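Local coordinates for eukaryotic translation initiation factor 4 gamma 2 (Homo sapiens, PDB 4IUL), which probably acts in translation initiation as an eIF4G-like factor whose MIF4G domain, built of HEAT repeats, interacts with eIF4A, at residues A[48-53]-A[87-92]; A[83-88]-A[106-111]; A[228-233]-A[242-247]; A[179-184]-A[194-199]. All coordinates share one frame; numbering follows the deposited sequence.

Interaction 1 (A[48-53]-A[87-92]). With SO4 (sulfate ion), chain D.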
loop_
_atom_site.group_PDB
_atom_site.type_symbol
_atom_site.label_atom_id
_atom_site.label_comp_id
_atom_site.label_asym_id
_atom_site.label_seq_id
_atom_site.Cartn_x
_atom_site.Cartn_y
_atom_site.Cartn_z
ATOM N N VAL A 48 14.320 1.539 -19.944
ATOM C CA VAL A 48 15.398 2.292 -19.297
ATOM C C VAL A 48 15.529 2.167 -17.769
ATOM O O VAL A 48 16.551 2.557 -17.197
ATOM C CB VAL A 48 15.279 3.793 -19.641
ATOM C CG1 VAL A 48 14.035 4.385 -18.977
ATOM C CG2 VAL A 48 16.533 4.528 -19.206
ATOM N N GLY A 49 14.521 1.606 -17.107
ATOM C CA GLY A 49 14.583 1.503 -15.660
ATOM C C GLY A 49 14.967 0.190 -15.004
ATOM O O GLY A 49 14.614 -0.028 -13.850
ATOM N N VAL A 50 15.691 -0.680 -15.699
ATOM C CA VAL A 50 16.084 -1.955 -15.101
ATOM C C VAL A 50 17.565 -2.248 -15.305
ATOM O O VAL A 50 18.046 -3.335 -15.001
ATOM C CB VAL A 50 15.264 -3.133 -15.685
ATOM C CG1 VAL A 50 13.792 -2.912 -15.436
ATOM C CG2 VAL A 50 15.536 -3.271 -17.173
ATOM N N GLU A 51 18.281 -1.257 -15.810
ATOM C CA GLU A 51 19.707 -1.371 -16.087
ATOM C C GLU A 51 20.586 -1.955 -14.973
ATOM O O GLU A 51 21.444 -2.781 -15.243
ATOM C CB GLU A 51 20.235 0.007 -16.475
ATOM C CG GLU A 51 21.672 0.026 -16.940
ATOM C CD GLU A 51 22.208 1.437 -17.079
ATOM O OE1 GLU A 51 21.560 2.264 -17.757
ATOM O OE2 GLU A 51 23.278 1.717 -16.508
ATOM N N SER A 52 20.387 -1.517 -13.730
ATOM C CA SER A 52 21.209 -1.998 -12.606
ATOM C C SER A 52 20.551 -1.793 -11.242
ATOM O O SER A 52 19.448 -1.262 -11.146
ATOM C CB SER A 52 22.560 -1.278 -12.601
ATOM O OG SER A 52 22.395 0.088 -12.261
ATOM N N LYS A 53 21.246 -2.196 -10.184
ATOM C CA LYS A 53 20.711 -2.043 -8.838
ATOM C C LYS A 53 20.438 -0.574 -8.514
ATOM O O LYS A 53 19.363 -0.221 -8.022
ATOM C CB LYS A 53 21.678 -2.639 -7.795
ATOM C CG LYS A 53 21.169 -2.511 -6.351
ATOM C CD LYS A 53 21.788 -3.538 -5.387
ATOM C CE LYS A 53 23.242 -3.230 -5.061
ATOM N NZ LYS A 53 23.760 -4.056 -3.928
ATOM N N ASP A 87 10.108 -8.791 -14.847
ATOM C CA ASP A 87 11.087 -8.624 -15.924
ATOM C C ASP A 87 12.485 -8.112 -15.556
ATOM O O ASP A 87 13.453 -8.420 -16.246
ATOM C CB ASP A 87 10.488 -7.749 -17.035
ATOM C CG ASP A 87 9.185 -8.322 -17.594
ATOM O OD1 ASP A 87 8.956 -9.541 -17.428
ATOM O OD2 ASP A 87 8.397 -7.563 -18.205
ATOM N N ALA A 88 12.603 -7.344 -14.479
ATOM C CA ALA A 88 13.907 -6.820 -14.083
ATOM C C ALA A 88 14.888 -7.926 -13.689
ATOM O O ALA A 88 14.543 -8.829 -12.937
ATOM C CB ALA A 88 13.747 -5.843 -12.928
ATOM N N PRO A 89 16.127 -7.866 -14.203
ATOM C CA PRO A 89 17.146 -8.873 -13.884
ATOM C C PRO A 89 17.611 -8.820 -12.426
ATOM O O PRO A 89 17.625 -7.756 -11.812
ATOM C CB PRO A 89 18.275 -8.554 -14.869
ATOM C CG PRO A 89 18.087 -7.088 -15.149
ATOM C CD PRO A 89 16.594 -6.970 -15.276
ATOM N N ASN A 90 17.994 -9.973 -11.885
ATOM C CA ASN A 90 18.452 -10.066 -10.507
ATOM C C ASN A 90 19.898 -9.582 -10.397
ATOM O O ASN A 90 20.712 -9.831 -11.287
ATOM C CB ASN A 90 18.361 -11.518 -10.015
ATOM C CG ASN A 90 18.224 -11.622 -8.499
ATOM O OD1 ASN A 90 18.832 -10.857 -7.752
ATOM N ND2 ASN A 90 17.430 -12.584 -8.043
ATOM N N PHE A 91 20.211 -8.899 -9.299
ATOM C CA PHE A 91 21.557 -8.383 -9.066
ATOM C C PHE A 91 22.137 -8.828 -7.725
ATOM O O PHE A 91 23.180 -8.328 -7.307
ATOM C CB PHE A 91 21.555 -6.850 -9.114
ATOM C CG PHE A 91 21.280 -6.285 -10.479
ATOM C CD1 PHE A 91 22.214 -6.415 -11.503
ATOM C CD2 PHE A 91 20.077 -5.640 -10.747
ATOM C CE1 PHE A 91 21.954 -5.911 -12.773
ATOM C CE2 PHE A 91 19.806 -5.133 -12.012
ATOM C CZ PHE A 91 20.747 -5.268 -13.029
ATOM N N ASP A 92 21.477 -9.760 -7.044
ATOM C CA ASP A 92 21.984 -10.217 -5.753
ATOM C C ASP A 92 22.855 -11.470 -5.878
ATOM O O ASP A 92 22.344 -12.586 -6.002
ATOM C CB ASP A 92 20.828 -10.498 -4.782
ATOM C CG ASP A 92 19.944 -9.281 -4.539
ATOM O OD1 ASP A 92 20.404 -8.138 -4.738
ATOM O OD2 ASP A 92 18.782 -9.477 -4.125
HETATM S S SO4 D . 21.711 -2.932 -0.977
HETATM O O1 SO4 D . 22.251 -3.113 0.383
HETATM O O2 SO4 D . 21.588 -4.243 -1.638
HETATM O O3 SO4 D . 20.387 -2.296 -0.890
HETATM O O4 SO4 D . 22.623 -2.076 -1.759
HETATM O O HOH W 1 22.776 -7.022 -3.981
#
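F91 and the chain around S52 make the tight part of this contact, an example of an aromatic ring packing on peptide groups rather than on side chains. CZ of F91 comes to 3.3 Å from CA of S52 and to 3.4 Å from O of E51, N of K53 stands over one face of the ring toward its rim, and V50 O lies at the edge. With CG anti to its own carbonyl carbon (chi1 -68°), F91 is directed at the residue in the N-cap position of helix 53-69. Were F91 an alanine, the backbone of S52 and K53 would probably lose its cover and a gap would open. Packing is less close at V50, where CG1 is 3.9 Å from CB of A88 and CB is 4.1 Å from CD of P89. No hydrogen bond joins the segments directly; on the looser solvent side a water accepts from K53 NZ at 3.1 Å and donates to D92 OD1 at 2.7 Å. K53 also binds a sulfate, probably from the crystallisation liquor. The contact joins the link between helices 38-48 and 53-69 to the loop leaving helix 74-87, and the hydroxyl of T107, starting helix 107-127, is hydrogen-bonded to F91 N.

Interaction 2 (A[83-88]-A[106-111]). With SO4 (sulfate ion), chain D.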
loop_
_atom_site.group_PDB
_atom_site.type_symbol
_atom_site.label_atom_id
_atom_site.label_comp_id
_atom_site.label_asym_id
_atom_site.label_seq_id
_atom_site.Cartn_x
_atom_site.Cartn_y
_atom_site.Cartn_z
ATOM N N ARG A 83 4.986 -5.786 -13.221
ATOM C CA ARG A 83 5.729 -5.966 -14.467
ATOM C C ARG A 83 7.237 -5.888 -14.231
ATOM O O ARG A 83 8.001 -6.721 -14.728
ATOM C CB ARG A 83 5.315 -4.895 -15.483
ATOM C CG ARG A 83 3.807 -4.776 -15.683
ATOM C CD ARG A 83 3.217 -5.924 -16.508
ATOM N NE ARG A 83 3.490 -5.753 -17.935
ATOM C CZ ARG A 83 4.614 -6.129 -18.537
ATOM N NH1 ARG A 83 5.582 -6.715 -17.839
ATOM N NH2 ARG A 83 4.784 -5.892 -19.833
ATOM N N LEU A 84 7.665 -4.882 -13.470
ATOM C CA LEU A 84 9.085 -4.706 -13.172
ATOM C C LEU A 84 9.627 -5.866 -12.336
ATOM O O LEU A 84 10.750 -6.328 -12.552
ATOM C CB LEU A 84 9.315 -3.378 -12.434
ATOM C CG LEU A 84 9.053 -2.124 -13.279
ATOM C CD1 LEU A 84 9.154 -0.868 -12.423
ATOM C CD2 LEU A 84 10.060 -2.074 -14.410
ATOM N N ALA A 85 8.824 -6.338 -11.387
ATOM C CA ALA A 85 9.241 -7.445 -10.536
ATOM C C ALA A 85 9.508 -8.704 -11.346
ATOM O O ALA A 85 10.423 -9.476 -11.038
ATOM C CB ALA A 85 8.174 -7.730 -9.481
ATOM N N GLU A 86 8.712 -8.908 -12.387
ATOM C CA GLU A 86 8.853 -10.096 -13.211
ATOM C C GLU A 86 9.920 -9.983 -14.290
ATOM O O GLU A 86 10.582 -10.970 -14.599
ATOM C CB GLU A 86 7.505 -10.460 -13.858
ATOM C CG GLU A 86 6.365 -10.655 -12.852
ATOM C CD GLU A 86 5.073 -11.174 -13.483
ATOM O OE1 GLU A 86 4.663 -10.653 -14.543
ATOM O OE2 GLU A 86 4.456 -12.098 -12.906
ATOM N N ASP A 87 10.108 -8.791 -14.847
ATOM C CA ASP A 87 11.087 -8.624 -15.924
ATOM C C ASP A 87 12.485 -8.112 -15.556
ATOM O O ASP A 87 13.453 -8.420 -16.246
ATOM C CB ASP A 87 10.488 -7.749 -17.035
ATOM C CG ASP A 87 9.185 -8.322 -17.594
ATOM O OD1 ASP A 87 8.956 -9.541 -17.428
ATOM O OD2 ASP A 87 8.397 -7.563 -18.205
ATOM N N ALA A 88 12.603 -7.344 -14.479
ATOM C CA ALA A 88 13.907 -6.820 -14.083
ATOM C C ALA A 88 14.888 -7.926 -13.689
ATOM O O ALA A 88 14.543 -8.829 -12.937
ATOM C CB ALA A 88 13.747 -5.843 -12.928
ATOM N N THR A 106 14.025 -11.620 -6.125
ATOM C CA THR A 106 14.968 -10.779 -6.856
ATOM C C THR A 106 15.247 -9.440 -6.179
ATOM O O THR A 106 14.591 -9.056 -5.206
ATOM C CB THR A 106 14.465 -10.461 -8.276
ATOM O OG1 THR A 106 13.309 -9.621 -8.189
ATOM C CG2 THR A 106 14.100 -11.739 -9.025
ATOM N N THR A 107 16.228 -8.732 -6.730
ATOM C CA THR A 107 16.645 -7.429 -6.245
ATOM C C THR A 107 15.436 -6.501 -6.164
ATOM O O THR A 107 15.148 -5.939 -5.103
ATOM C CB THR A 107 17.709 -6.818 -7.198
ATOM O OG1 THR A 107 18.836 -7.700 -7.273
ATOM C CG2 THR A 107 18.180 -5.459 -6.693
ATOM N N PHE A 108 14.724 -6.352 -7.280
ATOM C CA PHE A 108 13.563 -5.483 -7.307
ATOM C C PHE A 108 12.586 -5.814 -6.184
ATOM O O PHE A 108 12.238 -4.942 -5.386
ATOM C CB PHE A 108 12.815 -5.571 -8.636
ATOM C CG PHE A 108 11.697 -4.568 -8.754
ATOM C CD1 PHE A 108 11.967 -3.241 -9.080
ATOM C CD2 PHE A 108 10.388 -4.923 -8.441
ATOM C CE1 PHE A 108 10.948 -2.278 -9.088
ATOM C CE2 PHE A 108 9.363 -3.967 -8.443
ATOM C CZ PHE A 108 9.643 -2.643 -8.765
ATOM N N ARG A 109 12.162 -7.075 -6.118
ATOM C CA ARG A 109 11.209 -7.514 -5.101
ATOM C C ARG A 109 11.644 -7.192 -3.683
ATOM O O ARG A 109 10.836 -6.740 -2.877
ATOM C CB ARG A 109 10.934 -9.022 -5.222
ATOM C CG ARG A 109 10.084 -9.420 -6.438
ATOM C CD ARG A 109 9.862 -10.925 -6.475
ATOM N NE ARG A 109 9.163 -11.378 -7.675
ATOM C CZ ARG A 109 7.852 -11.264 -7.875
ATOM N NH1 ARG A 109 7.082 -10.709 -6.952
ATOM N NH2 ARG A 109 7.311 -11.713 -8.999
ATOM N N ARG A 110 12.919 -7.425 -3.392
ATOM C CA ARG A 110 13.492 -7.170 -2.075
ATOM C C ARG A 110 13.503 -5.684 -1.691
ATOM O O ARG A 110 13.148 -5.326 -0.575
ATOM C CB ARG A 110 14.921 -7.729 -2.029
ATOM C CG ARG A 110 15.777 -7.228 -0.871
ATOM C CD ARG A 110 17.138 -7.921 -0.840
ATOM N NE ARG A 110 18.059 -7.474 -1.888
ATOM C CZ ARG A 110 18.717 -6.318 -1.865
ATOM N NH1 ARG A 110 19.540 -5.996 -2.860
ATOM N NH2 ARG A 110 18.558 -5.482 -0.846
ATOM N N LEU A 111 13.910 -4.820 -2.608
ATOM C CA LEU A 111 13.953 -3.391 -2.306
ATOM C C LEU A 111 12.559 -2.754 -2.230
ATOM O O LEU A 111 12.366 -1.758 -1.525
ATOM C CB LEU A 111 14.819 -2.654 -3.337
ATOM C CG LEU A 111 16.315 -3.023 -3.388
ATOM C CD1 LEU A 111 16.970 -2.336 -4.589
ATOM C CD2 LEU A 111 17.026 -2.613 -2.086
HETATM S S SO4 D . 21.711 -2.932 -0.977
HETATM O O1 SO4 D . 22.251 -3.113 0.383
HETATM O O2 SO4 D . 21.588 -4.243 -1.638
HETATM O O3 SO4 D . 20.387 -2.296 -0.890
HETATM O O4 SO4 D . 22.623 -2.076 -1.759
HETATM O O HOH W 2 12.941 -8.893 -10.808
#
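F108 and A85 bury the most surface here, and they meet where the two backbones come nearest, with the CA atoms of the pair 5.7 Å apart. CD2 of the F108 ring reaches 3.5 Å from CA of A85, coming in obliquely, while CB of L84 sits over a ring face in a CH-pi contact, 3.9 Å from the centroid. The ring gets there because CG of F108 swings anti to the backbone N (chi1 -174°), toward helix 83-87. CB of A85 also rests over the centre of the R109 guanidinium, 3.9 Å from CZ, and Q104 takes the NE hydrogen of that arginine. The small side chain of A85 probably helps the helices approach; 83-87 and 107-111 run roughly antiparallel, at 138° with their axes 8.7 Å apart, as neighbouring helices do in a HEAT-repeat array. Polar groups lie beside this packing. T106, the N-cap of helix 107-127, caps R109 N weakly through OG1, and the same OG1 donates to a water that in turn gives hydrogens to A85 O, at 2.6 Å, and to A88 O. I60 and I63 of helix 53-69 add apolar contacts to F108 and L84 respectively.

Interaction 3 (A[228-233]-A[242-247])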
loop_
_atom_site.group_PDB
_atom_site.type_symbol
_atom_site.label_atom_id
_atom_site.label_comp_id
_atom_site.label_asym_id
_atom_site.label_seq_id
_atom_site.Cartn_x
_atom_site.Cartn_y
_atom_site.Cartn_z
ATOM N N SER A 228 -18.920 -5.134 17.224
ATOM C CA SER A 228 -19.298 -4.235 18.309
ATOM C C SER A 228 -19.176 -2.763 17.925
ATOM O O SER A 228 -19.021 -1.906 18.795
ATOM C CB SER A 228 -18.441 -4.510 19.548
ATOM O OG SER A 228 -17.076 -4.231 19.296
ATOM N N LEU A 229 -19.243 -2.479 16.624
ATOM C CA LEU A 229 -19.148 -1.112 16.116
ATOM C C LEU A 229 -20.164 -0.874 15.003
ATOM O O LEU A 229 -20.481 0.274 14.678
ATOM C CB LEU A 229 -17.744 -0.822 15.562
ATOM C CG LEU A 229 -16.516 -0.818 16.480
ATOM C CD1 LEU A 229 -15.276 -0.529 15.647
ATOM C CD2 LEU A 229 -16.671 0.224 17.574
ATOM N N MET A 230 -20.669 -1.953 14.411
ATOM C CA MET A 230 -21.636 -1.823 13.329
ATOM C C MET A 230 -23.021 -1.458 13.837
ATOM O O MET A 230 -23.939 -1.235 13.048
ATOM C CB MET A 230 -21.709 -3.113 12.508
ATOM C CG MET A 230 -21.993 -4.359 13.309
ATOM S SD MET A 230 -22.180 -5.787 12.229
ATOM C CE MET A 230 -23.923 -6.155 12.462
ATOM N N LEU A 231 -23.169 -1.400 15.156
ATOM C CA LEU A 231 -24.442 -1.042 15.767
ATOM C C LEU A 231 -24.278 0.245 16.563
ATOM O O LEU A 231 -25.155 0.626 17.343
ATOM C CB LEU A 231 -24.937 -2.163 16.683
ATOM C CG LEU A 231 -25.983 -3.131 16.117
ATOM C CD1 LEU A 231 -25.534 -3.695 14.779
ATOM C CD2 LEU A 231 -26.214 -4.246 17.120
ATOM N N SER A 232 -23.144 0.908 16.357
ATOM C CA SER A 232 -22.844 2.159 17.039
ATOM C C SER A 232 -23.694 3.288 16.469
ATOM O O SER A 232 -23.862 3.405 15.253
ATOM C CB SER A 232 -21.364 2.504 16.880
ATOM O OG SER A 232 -21.062 3.732 17.517
ATOM N N LYS A 233 -24.232 4.119 17.354
ATOM C CA LYS A 233 -25.064 5.237 16.929
ATOM C C LYS A 233 -24.206 6.449 16.570
ATOM O O LYS A 233 -24.714 7.469 16.109
ATOM C CB LYS A 233 -26.052 5.607 18.039
ATOM C CG LYS A 233 -25.397 5.995 19.355
ATOM C CD LYS A 233 -26.432 6.468 20.365
ATOM C CE LYS A 233 -25.777 7.006 21.628
ATOM N NZ LYS A 233 -26.782 7.623 22.537
ATOM N N LEU A 242 -21.536 -0.978 5.820
ATOM C CA LEU A 242 -20.347 -1.460 5.128
ATOM C C LEU A 242 -19.647 -2.488 6.015
ATOM O O LEU A 242 -19.044 -3.441 5.521
ATOM C CB LEU A 242 -19.402 -0.291 4.834
ATOM C CG LEU A 242 -18.627 -0.332 3.516
ATOM C CD1 LEU A 242 -17.827 -1.623 3.432
ATOM C CD2 LEU A 242 -19.595 -0.237 2.352
ATOM N N LEU A 243 -19.734 -2.290 7.325
ATOM C CA LEU A 243 -19.120 -3.217 8.263
ATOM C C LEU A 243 -19.925 -4.511 8.284
ATOM O O LEU A 243 -19.358 -5.603 8.262
ATOM C CB LEU A 243 -19.064 -2.607 9.670
ATOM C CG LEU A 243 -18.106 -1.429 9.883
ATOM C CD1 LEU A 243 -18.391 -0.761 11.225
ATOM C CD2 LEU A 243 -16.663 -1.920 9.808
ATOM N N GLN A 244 -21.250 -4.380 8.314
ATOM C CA GLN A 244 -22.140 -5.536 8.336
ATOM C C GLN A 244 -21.956 -6.422 7.114
ATOM O O GLN A 244 -22.011 -7.646 7.216
ATOM C CB GLN A 244 -23.603 -5.093 8.414
ATOM C CG GLN A 244 -23.975 -4.356 9.689
ATOM C CD GLN A 244 -25.469 -4.084 9.795
ATOM O OE1 GLN A 244 -25.931 -3.444 10.744
ATOM N NE2 GLN A 244 -26.233 -4.575 8.821
ATOM N N ASP A 245 -21.739 -5.807 5.956
ATOM C CA ASP A 245 -21.560 -6.579 4.734
ATOM C C ASP A 245 -20.228 -7.327 4.727
ATOM O O ASP A 245 -20.130 -8.428 4.185
ATOM C CB ASP A 245 -21.645 -5.670 3.504
ATOM C CG ASP A 245 -21.594 -6.452 2.199
ATOM O OD1 ASP A 245 -22.530 -7.247 1.945
ATOM O OD2 ASP A 245 -20.620 -6.279 1.432
ATOM N N THR A 246 -19.202 -6.726 5.325
ATOM C CA THR A 246 -17.884 -7.350 5.384
ATOM C C THR A 246 -17.913 -8.534 6.350
ATOM O O THR A 246 -17.446 -9.622 6.027
ATOM C CB THR A 246 -16.814 -6.333 5.837
ATOM O OG1 THR A 246 -16.735 -5.274 4.876
ATOM C CG2 THR A 246 -15.453 -7.000 5.953
ATOM N N VAL A 247 -18.476 -8.312 7.531
ATOM C CA VAL A 247 -18.597 -9.348 8.548
ATOM C C VAL A 247 -19.352 -10.572 8.023
ATOM O O VAL A 247 -18.918 -11.707 8.217
ATOM C CB VAL A 247 -19.321 -8.801 9.793
ATOM C CG1 VAL A 247 -19.875 -9.936 10.632
ATOM C CG2 VAL A 247 -18.347 -7.976 10.619
#
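M230 and Q244 lie across one another at about a right angle, and this crossing of two long side chains sets the form of the contact. The crossing point is CG of Q244: the methyl CE of M230 is 3.3 Å from it, and SD is 3.4 Å away. M230 reaches it by placing CG between its backbone N and carbonyl carbon (chi1 54°), after which the chain runs on extended to SD and bends at the last torsion, so that SD and CE lie across the glutamine chain, closest at its CG. Q244 for its part stretches out straight beyond CG, and its OE1 passes 4.1 Å from CD1 of L231, those two chains also crossing nearly square. Nearer the backbone, CB of M230 meets CB of L243 at 3.9 Å, and CD1 of L243 touches CA of M230 at 4.0 Å; L243 is buried, and this end of the contact is largely apolar. Cutting M230 back to an alanine would remove the thioether and is likely to open a gap over CG of Q244, giving its chain more freedom to turn. The methionine is presented by a type I beta turn from L229 to S232, closed by S232 N to L229 O at 3.2 Å. This turn follows helix 216-227 and packs back on helix 237-251, which the chain enters soon afterwards. On that helix L243 also touches C200 of helix 193-210, and V247 reaches F223 and C227 of helix 216-227, so helix 237-251 packs on helices 193-210 and 216-227 as well as on the turn.

Interaction 4 (A[179-184]-A[194-199])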
loop_
_atom_site.group_PDB
_atom_site.type_symbol
_atom_site.label_atom_id
_atom_site.label_comp_id
_atom_site.label_asym_id
_atom_site.label_seq_id
_atom_site.Cartn_x
_atom_site.Cartn_y
_atom_site.Cartn_z
ATOM N N THR A 179 -3.786 -0.460 13.031
ATOM C CA THR A 179 -3.855 0.984 13.217
ATOM C C THR A 179 -5.232 1.543 12.866
ATOM O O THR A 179 -5.678 2.522 13.461
ATOM C CB THR A 179 -2.780 1.718 12.382
ATOM O OG1 THR A 179 -3.028 1.516 10.989
ATOM C CG2 THR A 179 -1.397 1.192 12.719
ATOM N N LEU A 180 -5.907 0.916 11.907
ATOM C CA LEU A 180 -7.229 1.374 11.497
ATOM C C LEU A 180 -8.323 1.076 12.523
ATOM O O LEU A 180 -9.285 1.836 12.635
ATOM C CB LEU A 180 -7.611 0.770 10.141
ATOM C CG LEU A 180 -6.795 1.220 8.921
ATOM C CD1 LEU A 180 -7.403 0.626 7.653
ATOM C CD2 LEU A 180 -6.787 2.746 8.838
ATOM N N LEU A 181 -8.173 -0.016 13.270
ATOM C CA LEU A 181 -9.154 -0.399 14.282
ATOM C C LEU A 181 -8.849 0.174 15.666
ATOM O O LEU A 181 -9.712 0.174 16.548
ATOM C CB LEU A 181 -9.236 -1.924 14.394
ATOM C CG LEU A 181 -10.027 -2.703 13.346
ATOM C CD1 LEU A 181 -9.811 -4.196 13.551
ATOM C CD2 LEU A 181 -11.502 -2.356 13.456
ATOM N N GLU A 182 -7.622 0.650 15.857
ATOM C CA GLU A 182 -7.219 1.209 17.142
ATOM C C GLU A 182 -7.996 2.475 17.474
ATOM O O GLU A 182 -8.223 3.326 16.611
ATOM C CB GLU A 182 -5.721 1.516 17.145
ATOM C CG GLU A 182 -5.227 2.164 18.430
ATOM C CD GLU A 182 -3.752 2.507 18.381
ATOM O OE1 GLU A 182 -3.356 3.338 17.534
ATOM O OE2 GLU A 182 -2.985 1.941 19.190
ATOM N N LYS A 183 -8.392 2.594 18.737
ATOM C CA LYS A 183 -9.150 3.746 19.207
ATOM C C LYS A 183 -8.297 4.726 20.007
ATOM O O LYS A 183 -8.020 4.509 21.188
ATOM C CB LYS A 183 -10.331 3.274 20.059
ATOM C CG LYS A 183 -11.108 4.398 20.722
ATOM C CD LYS A 183 -11.664 5.367 19.699
ATOM C CE LYS A 183 -12.415 6.486 20.380
ATOM N NZ LYS A 183 -12.964 7.436 19.388
ATOM N N LYS A 184 -7.888 5.809 19.356
ATOM C CA LYS A 184 -7.075 6.831 19.999
ATOM C C LYS A 184 -7.911 7.603 21.017
ATOM O O LYS A 184 -9.121 7.757 20.847
ATOM C CB LYS A 184 -6.535 7.798 18.948
ATOM C CG LYS A 184 -5.610 7.160 17.926
ATOM C CD LYS A 184 -4.288 6.758 18.554
ATOM C CE LYS A 184 -3.287 6.334 17.493
ATOM N NZ LYS A 184 -2.992 7.438 16.537
ATOM N N GLU A 194 -13.957 7.399 7.564
ATOM C CA GLU A 194 -13.048 7.048 6.480
ATOM C C GLU A 194 -11.967 6.056 6.907
ATOM O O GLU A 194 -11.369 5.382 6.072
ATOM C CB GLU A 194 -12.427 8.311 5.874
ATOM C CG GLU A 194 -11.720 9.211 6.856
ATOM C CD GLU A 194 -11.438 10.577 6.263
ATOM O OE1 GLU A 194 -12.417 11.298 5.967
ATOM O OE2 GLU A 194 -10.249 10.927 6.087
ATOM N N ASP A 195 -11.725 5.959 8.208
ATOM C CA ASP A 195 -10.743 5.008 8.709
ATOM C C ASP A 195 -11.356 3.608 8.625
ATOM O O ASP A 195 -10.716 2.658 8.164
ATOM C CB ASP A 195 -10.369 5.345 10.152
ATOM C CG ASP A 195 -9.030 6.054 10.255
ATOM O OD1 ASP A 195 -8.659 6.780 9.304
ATOM O OD2 ASP A 195 -8.350 5.892 11.290
ATOM N N LEU A 196 -12.610 3.495 9.057
ATOM C CA LEU A 196 -13.318 2.225 9.025
ATOM C C LEU A 196 -13.681 1.824 7.599
ATOM O O LEU A 196 -13.762 0.638 7.286
ATOM C CB LEU A 196 -14.579 2.301 9.890
ATOM C CG LEU A 196 -14.322 2.199 11.396
ATOM C CD1 LEU A 196 -15.608 2.425 12.178
ATOM C CD2 LEU A 196 -13.756 0.826 11.699
ATOM N N GLU A 197 -13.893 2.811 6.732
ATOM C CA GLU A 197 -14.242 2.525 5.347
ATOM C C GLU A 197 -13.031 1.929 4.627
ATOM O O GLU A 197 -13.172 1.059 3.769
ATOM C CB GLU A 197 -14.695 3.802 4.630
ATOM C CG GLU A 197 -15.423 3.545 3.317
ATOM C CD GLU A 197 -15.678 4.817 2.522
ATOM O OE1 GLU A 197 -15.965 5.865 3.143
ATOM O OE2 GLU A 197 -15.605 4.766 1.274
ATOM N N CYS A 198 -11.842 2.416 4.976
ATOM C CA CYS A 198 -10.601 1.928 4.385
ATOM C C CYS A 198 -10.406 0.470 4.815
ATOM O O CYS A 198 -10.067 -0.385 4.001
ATOM C CB CYS A 198 -9.429 2.787 4.869
ATOM S SG CYS A 198 -7.805 2.433 4.139
ATOM N N LEU A 199 -10.638 0.198 6.099
ATOM C CA LEU A 199 -10.498 -1.147 6.650
ATOM C C LEU A 199 -11.331 -2.160 5.870
ATOM O O LEU A 199 -10.852 -3.243 5.541
ATOM C CB LEU A 199 -10.914 -1.171 8.121
ATOM C CG LEU A 199 -11.037 -2.561 8.749
ATOM C CD1 LEU A 199 -9.674 -3.237 8.790
ATOM C CD2 LEU A 199 -11.610 -2.437 10.144
#
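L180 and D195 mark the closest approach of the backbones, their CA atoms 5.8 Å apart. Segment 179-184 holds the last residues of helix 170-181 and the loop after it, the chain leaving helical geometry at E182, whereas 194-199 lies wholly within helix 193-210. L180 points at that helix and lodges its CD1 against the main chain, 3.6 Å from N of L199 and 3.9 Å from O of D195, two atoms that already hydrogen-bond to each other. The same methyl is 4.0 Å from SG of C198 and equally far from CB of L199, so it alone covers parts of D195, C198 and L199. L181 works beside it: its chain crosses that of L199 at about a right angle, and the two CD2 methyls close to 3.3 Å, tighter than usual carbon contact. L199 sends CG anti to its backbone N (chi1 170°), which carries this methyl across to L181. Helix 141-163 adds L153 and I156 against L180, and Y222 of helix 216-227 touches L181. With no hydrogen bond crossing between the segments, the contact rests on apolar fit, which probably helps set how these HEAT-type helices sit together, and L180 probably keeps water from the backbone bond it covers.

The four contacts form two groups on opposite sides of the centre of a helical HEAT-type domain. Interactions 1 and 2 come first in the chain, with centres 7 Å apart; they share D87 and A88, and D92 of the first forms a salt bridge with R110 of the second, so helices 38-48 to 107-127 are tied together there. Interaction 4 and then interaction 3 follow, 13 Å apart between centres and not touching, linked through helices 193-210 and 216-227. Between the groups the centres lie from 31 Å (interactions 2 and 4) to 46 Å (interactions 1 and 3) apart. Each group is built from neighbouring parts of the chain, consistent with an elongated repeat scaffold.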